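Local coordinates for protein phenol hydroxylase component phN (Pseudomonas stutzeri, PDB 3U52) that probably hydroxylates phenol at a carboxylate-bridged diiron centre, as the large oxygenase subunit of a bacterial multicomponent monooxygenase, at residues 45-50 and 121-126; 398-403 and 448-453. All coordinates share one frame; numbering follows the deposited sequence.

Overall arrangement
Contacts 1 and 2 lie well apart in a largely helical chain, their centres 36 Å apart and their nearest atoms about 19 Å from one another, and they follow each other in sequence. Contact 1 joins residues 45-50, in the loop ahead of helix 58-81, to residues 121-126 at the start of helix 125-155; its centre is about 29 Å from the centre of the chain, and its tryptophans line a xenon pocket. Helix 125-155 also carries Glu138 and His141, two ligands of one of the two irons. Contact 2, about 17 Å from the chain centre, belongs to the zinc site of the C-terminal region, where residues 398-403 supply two of four cysteines and pack against residues 448-453.

Contact 1: residues 45-50 and 121-126; sequences TDWSQW and QFSGAG
One wall of a xenon-binding pocket is built where Trp47, on a short 3-10 turn, and Trp50 just after it pack against the glycine-rich entry to helix 125-155. The indole of Trp47 lies over Gly124, the N-cap residue of that helix. Gly124 CA sits 3.8 Å from the centroid of its five-membered ring, a CH-pi contact over the face, and Gly124 N stands 3.6 Å above the same ring system. A beta carbon on Gly124 would fall only 2.3 Å from Trp47 CE3, and one on Gly126 too near Trp50 CD1, which probably limits both positions to glycine here. At the far end of the indole, Trp47 CH2 reaches Phe122 CD1 at 4.0 Å, the two rings inclined at 50°. Ser123 OG, hydrogen-bonded to Glu37, comes within 3.0 Å of Trp47 NE1. With its CG anti to the backbone N (chi1 -180°), Trp50 directs its indole to the helix start, where NE1 lies 3.6 Å from Gly126 C. A water in the plane of this indole accepts from Trp50 NE1 and donates to Gly126 O at 2.7 Å, bridging the segments. Asp46 OD2 accepts from Ser48 N, an Asx turn, and from Ser48 OG on the same face, adding to the backbone bonds of the 3-10 turn. With Phe188 and Leu191 of helix 187-216, the two indoles complete a xenon pocket within the helical hydroxylase fold.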
loop_
_atom_site.group_PDB
_atom_site.type_symbol
_atom_site.label_atom_id
_atom_site.label_comp_id
_atom_site.label_asym_id
_atom_site.label_seq_id
_atom_site.Cartn_x
_atom_site.Cartn_y
_atom_site.Cartn_z
ATOM N N THR A 45 -41.293 -22.058 -4.932
ATOM C CA THR A 45 -41.983 -22.497 -6.148
ATOM C C THR A 45 -41.018 -22.814 -7.322
ATOM O O THR A 45 -41.266 -23.745 -8.093
ATOM C CB THR A 45 -42.997 -21.416 -6.516
ATOM O OG1 THR A 45 -44.209 -21.649 -5.767
ATOM C CG2 THR A 45 -43.257 -21.360 -8.014
ATOM N N ASP A 46 -39.898 -22.096 -7.408
ATOM C CA ASP A 46 -39.014 -22.182 -8.580
ATOM C C ASP A 46 -37.687 -21.439 -8.357
ATOM O O ASP A 46 -37.614 -20.200 -8.488
ATOM C CB ASP A 46 -39.721 -21.623 -9.806
ATOM C CG ASP A 46 -38.914 -21.789 -11.100
ATOM O OD1 ASP A 46 -39.403 -21.286 -12.160
ATOM O OD2 ASP A 46 -37.826 -22.429 -11.077
ATOM N N TRP A 47 -36.651 -22.220 -8.044
ATOM C CA TRP A 47 -35.330 -21.675 -7.708
ATOM C C TRP A 47 -34.693 -20.970 -8.881
ATOM O O TRP A 47 -33.867 -20.061 -8.693
ATOM C CB TRP A 47 -34.401 -22.741 -7.144
ATOM C CG TRP A 47 -34.506 -22.947 -5.643
ATOM C CD1 TRP A 47 -35.046 -24.023 -5.006
ATOM C CD2 TRP A 47 -34.051 -22.060 -4.606
ATOM N NE1 TRP A 47 -34.948 -23.871 -3.634
ATOM C CE2 TRP A 47 -34.332 -22.677 -3.371
ATOM C CE3 TRP A 47 -33.443 -20.802 -4.605
ATOM C CZ2 TRP A 47 -34.021 -22.084 -2.154
ATOM C CZ3 TRP A 47 -33.131 -20.219 -3.392
ATOM C CH2 TRP A 47 -33.425 -20.849 -2.189
ATOM N N SER A 48 -35.117 -21.338 -10.090
ATOM C CA SER A 48 -34.558 -20.744 -11.314
ATOM C C SER A 48 -34.967 -19.269 -11.484
ATOM O O SER A 48 -34.336 -18.491 -12.231
ATOM C CB SER A 48 -34.972 -21.561 -12.539
ATOM O OG SER A 48 -36.271 -21.160 -12.945
ATOM N N GLN A 49 -35.994 -18.857 -10.764
ATOM C CA GLN A 49 -36.312 -17.445 -10.763
ATOM C C GLN A 49 -35.391 -16.581 -9.895
ATOM O O GLN A 49 -35.505 -15.346 -9.900
ATOM C CB GLN A 49 -37.769 -17.249 -10.432
ATOM C CG GLN A 49 -38.610 -17.848 -11.524
ATOM C CD GLN A 49 -40.051 -17.878 -11.169
ATOM O OE1 GLN A 49 -40.899 -17.579 -12.016
ATOM N NE2 GLN A 49 -40.360 -18.250 -9.926
ATOM N N TRP A 50 -34.474 -17.224 -9.171
ATOM C CA TRP A 50 -33.383 -16.497 -8.501
ATOM C C TRP A 50 -32.588 -15.655 -9.512
ATOM O O TRP A 50 -32.120 -16.196 -10.532
ATOM C CB TRP A 50 -32.444 -17.506 -7.794
ATOM C CG TRP A 50 -31.313 -16.829 -7.080
ATOM C CD1 TRP A 50 -30.042 -16.642 -7.531
ATOM C CD2 TRP A 50 -31.380 -16.224 -5.802
ATOM N NE1 TRP A 50 -29.296 -15.952 -6.597
ATOM C CE2 TRP A 50 -30.098 -15.683 -5.523
ATOM C CE3 TRP A 50 -32.395 -16.102 -4.836
ATOM C CZ2 TRP A 50 -29.798 -15.028 -4.302
ATOM C CZ3 TRP A 50 -32.102 -15.426 -3.634
ATOM C CH2 TRP A 50 -30.811 -14.890 -3.389
ATOM N N GLN A 121 -27.133 -25.179 2.603
ATOM C CA GLN A 121 -28.516 -25.672 2.875
ATOM C C GLN A 121 -29.544 -25.484 1.808
ATOM O O GLN A 121 -30.544 -26.200 1.839
ATOM C CB GLN A 121 -29.131 -25.084 4.152
ATOM C CG GLN A 121 -28.373 -25.312 5.409
ATOM C CD GLN A 121 -27.875 -26.702 5.574
ATOM O OE1 GLN A 121 -28.634 -27.726 5.473
ATOM N NE2 GLN A 121 -26.574 -26.786 5.851
ATOM N N PHE A 122 -29.338 -24.498 0.917
ATOM C CA PHE A 122 -30.340 -24.117 -0.088
ATOM C C PHE A 122 -30.200 -25.005 -1.300
ATOM O O PHE A 122 -29.063 -25.261 -1.737
ATOM C CB PHE A 122 -30.185 -22.644 -0.521
ATOM C CG PHE A 122 -30.512 -21.671 0.552
ATOM C CD1 PHE A 122 -31.721 -21.783 1.253
ATOM C CD2 PHE A 122 -29.647 -20.648 0.863
ATOM C CE1 PHE A 122 -32.078 -20.903 2.239
ATOM C CE2 PHE A 122 -29.976 -19.755 1.882
ATOM C CZ PHE A 122 -31.208 -19.889 2.581
ATOM N N SER A 123 -31.319 -25.476 -1.843
ATOM C CA SER A 123 -31.252 -26.323 -3.005
ATOM C C SER A 123 -31.038 -25.535 -4.247
ATOM O O SER A 123 -30.766 -26.119 -5.297
ATOM C CB SER A 123 -32.466 -27.261 -3.161
ATOM O OG SER A 123 -33.713 -26.569 -3.161
ATOM N N GLY A 124 -31.138 -24.208 -4.167
ATOM C CA GLY A 124 -30.882 -23.403 -5.370
ATOM C C GLY A 124 -29.403 -23.088 -5.504
ATOM O O GLY A 124 -28.826 -22.437 -4.617
ATOM N N ALA A 125 -28.787 -23.542 -6.600
ATOM C CA ALA A 125 -27.331 -23.466 -6.760
ATOM C C ALA A 125 -26.906 -22.016 -6.777
ATOM O O ALA A 125 -25.864 -21.676 -6.249
ATOM C CB ALA A 125 -26.859 -24.181 -8.034
ATOM N N GLY A 126 -27.750 -21.192 -7.366
ATOM C CA GLY A 126 -27.562 -19.732 -7.497
ATOM C C GLY A 126 -27.476 -19.048 -6.145
ATOM O O GLY A 126 -26.517 -18.310 -5.884
HETATM O O HOH W 1 -26.297 -16.023 -7.317
#

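Contact 2: residues 398-403 and 448-453; sequences LCQVCQ and IQAWLP. With ZN (zinc ion), chain I.
This is a buried, mainly side-chain packing contact behind a four-cysteine zinc site, in which the CxxC loop 398-403 rests on the segment 448-453 that leads into helix 453-458. Cys399 SG and Cys402 SG bind zinc at 2.4 and 2.3 Å, and Cys432 and Cys436 complete the site. Both cysteine side chains start away from 448-453, and the packing is done by Leu398, Gln400 and Gln403. Cys399 SG also accepts from Val401 N, in a nearly straight bond (164°), and more weakly from Cys402 N; these N-H groups would probably temper the thiolate charge. Across the contact no hydrogen bond forms. Gln403, its chain extended beyond CG (chi2 -179°), runs obliquely past Leu452, with CG 3.3 Å from Leu452 CD2, and its amide continues to Ala450, where NE2 lies 3.6 Å from CB. The amide oxygen, Gln403 OE1, is hydrogen-bonded to Ser173 at the start of helix 173-184, which ties the zinc loop to the main helical body. Shortening Gln403 to an alanine would remove the amide, is likely to leave Ser173 without that partner, and would probably open a gap beside Leu452 CD2 and the Ala450 methyl. Gln400 bends at chi2 (63°), which brings the end of its side chain near Ala450 and Leu452, crossing the latter at about a right angle, while its backbone bonds to His430 in strand 427-431. Other protein chains of the assembly hydrogen-bond to Ile448, Gln449 and Trp451, placing the segment at a subunit interface. Next to Leu452, the Leu398 side chain crosses the proline ring at about a right angle, its CD1 meeting Pro453 CD at 3.6 Å.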
loop_
_atom_site.group_PDB
_atom_site.type_symbol
_atom_site.label_atom_id
_atom_site.label_comp_id
_atom_site.label_asym_id
_atom_site.label_seq_id
_atom_site.Cartn_x
_atom_site.Cartn_y
_atom_site.Cartn_z
ATOM N N LEU A 398 -31.978 -7.290 33.438
ATOM C CA LEU A 398 -31.724 -7.395 32.016
ATOM C C LEU A 398 -33.004 -7.842 31.312
ATOM O O LEU A 398 -33.804 -8.613 31.901
ATOM C CB LEU A 398 -30.624 -8.453 31.759
ATOM C CG LEU A 398 -29.233 -8.209 32.361
ATOM C CD1 LEU A 398 -28.279 -9.280 31.814
ATOM C CD2 LEU A 398 -28.747 -6.801 32.010
ATOM N N CYS A 399 -33.196 -7.392 30.059
ATOM C CA CYS A 399 -34.302 -7.882 29.238
ATOM C C CYS A 399 -34.085 -9.344 28.865
ATOM O O CYS A 399 -33.010 -9.705 28.415
ATOM C CB CYS A 399 -34.391 -7.080 27.938
ATOM S SG CYS A 399 -35.755 -7.504 26.833
ATOM N N GLN A 400 -35.148 -10.160 28.969
ATOM C CA GLN A 400 -35.066 -11.578 28.648
ATOM C C GLN A 400 -34.691 -11.817 27.139
ATOM O O GLN A 400 -34.180 -12.890 26.771
ATOM C CB GLN A 400 -36.417 -12.263 28.959
ATOM C CG GLN A 400 -36.387 -13.855 28.836
ATOM C CD GLN A 400 -35.428 -14.480 29.833
ATOM O OE1 GLN A 400 -34.706 -15.475 29.550
ATOM N NE2 GLN A 400 -35.452 -13.963 31.007
ATOM N N VAL A 401 -34.929 -10.827 26.285
ATOM C CA VAL A 401 -34.766 -11.040 24.816
ATOM C C VAL A 401 -33.477 -10.349 24.342
ATOM O O VAL A 401 -32.552 -11.021 23.893
ATOM C CB VAL A 401 -36.016 -10.607 23.989
ATOM C CG1 VAL A 401 -35.727 -10.603 22.477
ATOM C CG2 VAL A 401 -37.260 -11.512 24.315
ATOM N N CYS A 402 -33.373 -9.038 24.511
ATOM C CA CYS A 402 -32.255 -8.301 23.878
ATOM C C CYS A 402 -31.083 -8.274 24.812
ATOM O O CYS A 402 -29.950 -8.026 24.362
ATOM C CB CYS A 402 -32.688 -6.871 23.421
ATOM S SG CYS A 402 -33.031 -5.705 24.768
ATOM N N GLN A 403 -31.344 -8.635 26.089
ATOM C CA GLN A 403 -30.384 -8.618 27.214
ATOM C C GLN A 403 -29.728 -7.315 27.595
ATOM O O GLN A 403 -28.815 -7.335 28.382
ATOM C CB GLN A 403 -29.319 -9.725 27.108
ATOM C CG GLN A 403 -30.015 -11.071 26.687
ATOM C CD GLN A 403 -29.070 -12.219 26.590
ATOM O OE1 GLN A 403 -27.928 -12.129 27.048
ATOM N NE2 GLN A 403 -29.524 -13.314 25.990
ATOM N N ILE A 448 -36.437 -18.593 26.821
ATOM C CA ILE A 448 -36.207 -19.078 28.195
ATOM C C ILE A 448 -34.844 -19.740 28.373
ATOM O O ILE A 448 -34.404 -19.978 29.526
ATOM C CB ILE A 448 -37.357 -20.051 28.724
ATOM C CG1 ILE A 448 -37.326 -21.397 27.970
ATOM C CG2 ILE A 448 -38.680 -19.318 28.664
ATOM C CD1 ILE A 448 -38.403 -22.425 28.374
ATOM N N GLN A 449 -34.148 -20.008 27.249
ATOM C CA GLN A 449 -32.798 -20.578 27.314
ATOM C C GLN A 449 -31.681 -19.594 27.523
ATOM O O GLN A 449 -30.551 -19.985 27.904
ATOM C CB GLN A 449 -32.475 -21.325 26.055
ATOM C CG GLN A 449 -33.303 -22.547 25.791
ATOM C CD GLN A 449 -33.106 -22.994 24.352
ATOM O OE1 GLN A 449 -32.003 -23.375 23.973
ATOM N NE2 GLN A 449 -34.161 -22.940 23.547
ATOM N N ALA A 450 -31.995 -18.314 27.382
ATOM C CA ALA A 450 -30.972 -17.279 27.433
ATOM C C ALA A 450 -29.980 -17.350 28.636
ATOM O O ALA A 450 -30.372 -17.548 29.810
ATOM C CB ALA A 450 -31.659 -15.907 27.309
ATOM N N TRP A 451 -28.693 -17.159 28.320
ATOM C CA TRP A 451 -27.604 -17.073 29.278
ATOM C C TRP A 451 -27.522 -15.601 29.675
ATOM O O TRP A 451 -26.737 -14.852 29.089
ATOM C CB TRP A 451 -26.279 -17.593 28.613
ATOM C CG TRP A 451 -25.108 -17.808 29.567
ATOM C CD1 TRP A 451 -24.848 -18.936 30.292
ATOM C CD2 TRP A 451 -24.042 -16.873 29.890
ATOM N NE1 TRP A 451 -23.726 -18.744 31.071
ATOM C CE2 TRP A 451 -23.205 -17.501 30.838
ATOM C CE3 TRP A 451 -23.741 -15.561 29.501
ATOM C CZ2 TRP A 451 -22.074 -16.872 31.390
ATOM C CZ3 TRP A 451 -22.596 -14.946 30.037
ATOM C CH2 TRP A 451 -21.782 -15.614 30.976
ATOM N N LEU A 452 -28.372 -15.162 30.622
ATOM C CA LEU A 452 -28.368 -13.772 31.054
ATOM C C LEU A 452 -27.228 -13.520 32.035
ATOM O O LEU A 452 -27.192 -14.090 33.144
ATOM C CB LEU A 452 -29.718 -13.391 31.674
ATOM C CG LEU A 452 -30.966 -13.297 30.798
ATOM C CD1 LEU A 452 -32.069 -12.590 31.599
ATOM C CD2 LEU A 452 -30.705 -12.441 29.619
ATOM N N PRO A 453 -26.260 -12.669 31.650
ATOM C CA PRO A 453 -25.066 -12.602 32.490
ATOM C C PRO A 453 -25.330 -12.313 33.965
ATOM O O PRO A 453 -24.690 -12.923 34.786
ATOM C CB PRO A 453 -24.197 -11.550 31.816
ATOM C CG PRO A 453 -24.640 -11.554 30.380
ATOM C CD PRO A 453 -26.146 -11.818 30.446
HETATM ZN ZN ZN I . -35.257 -5.941 25.113
#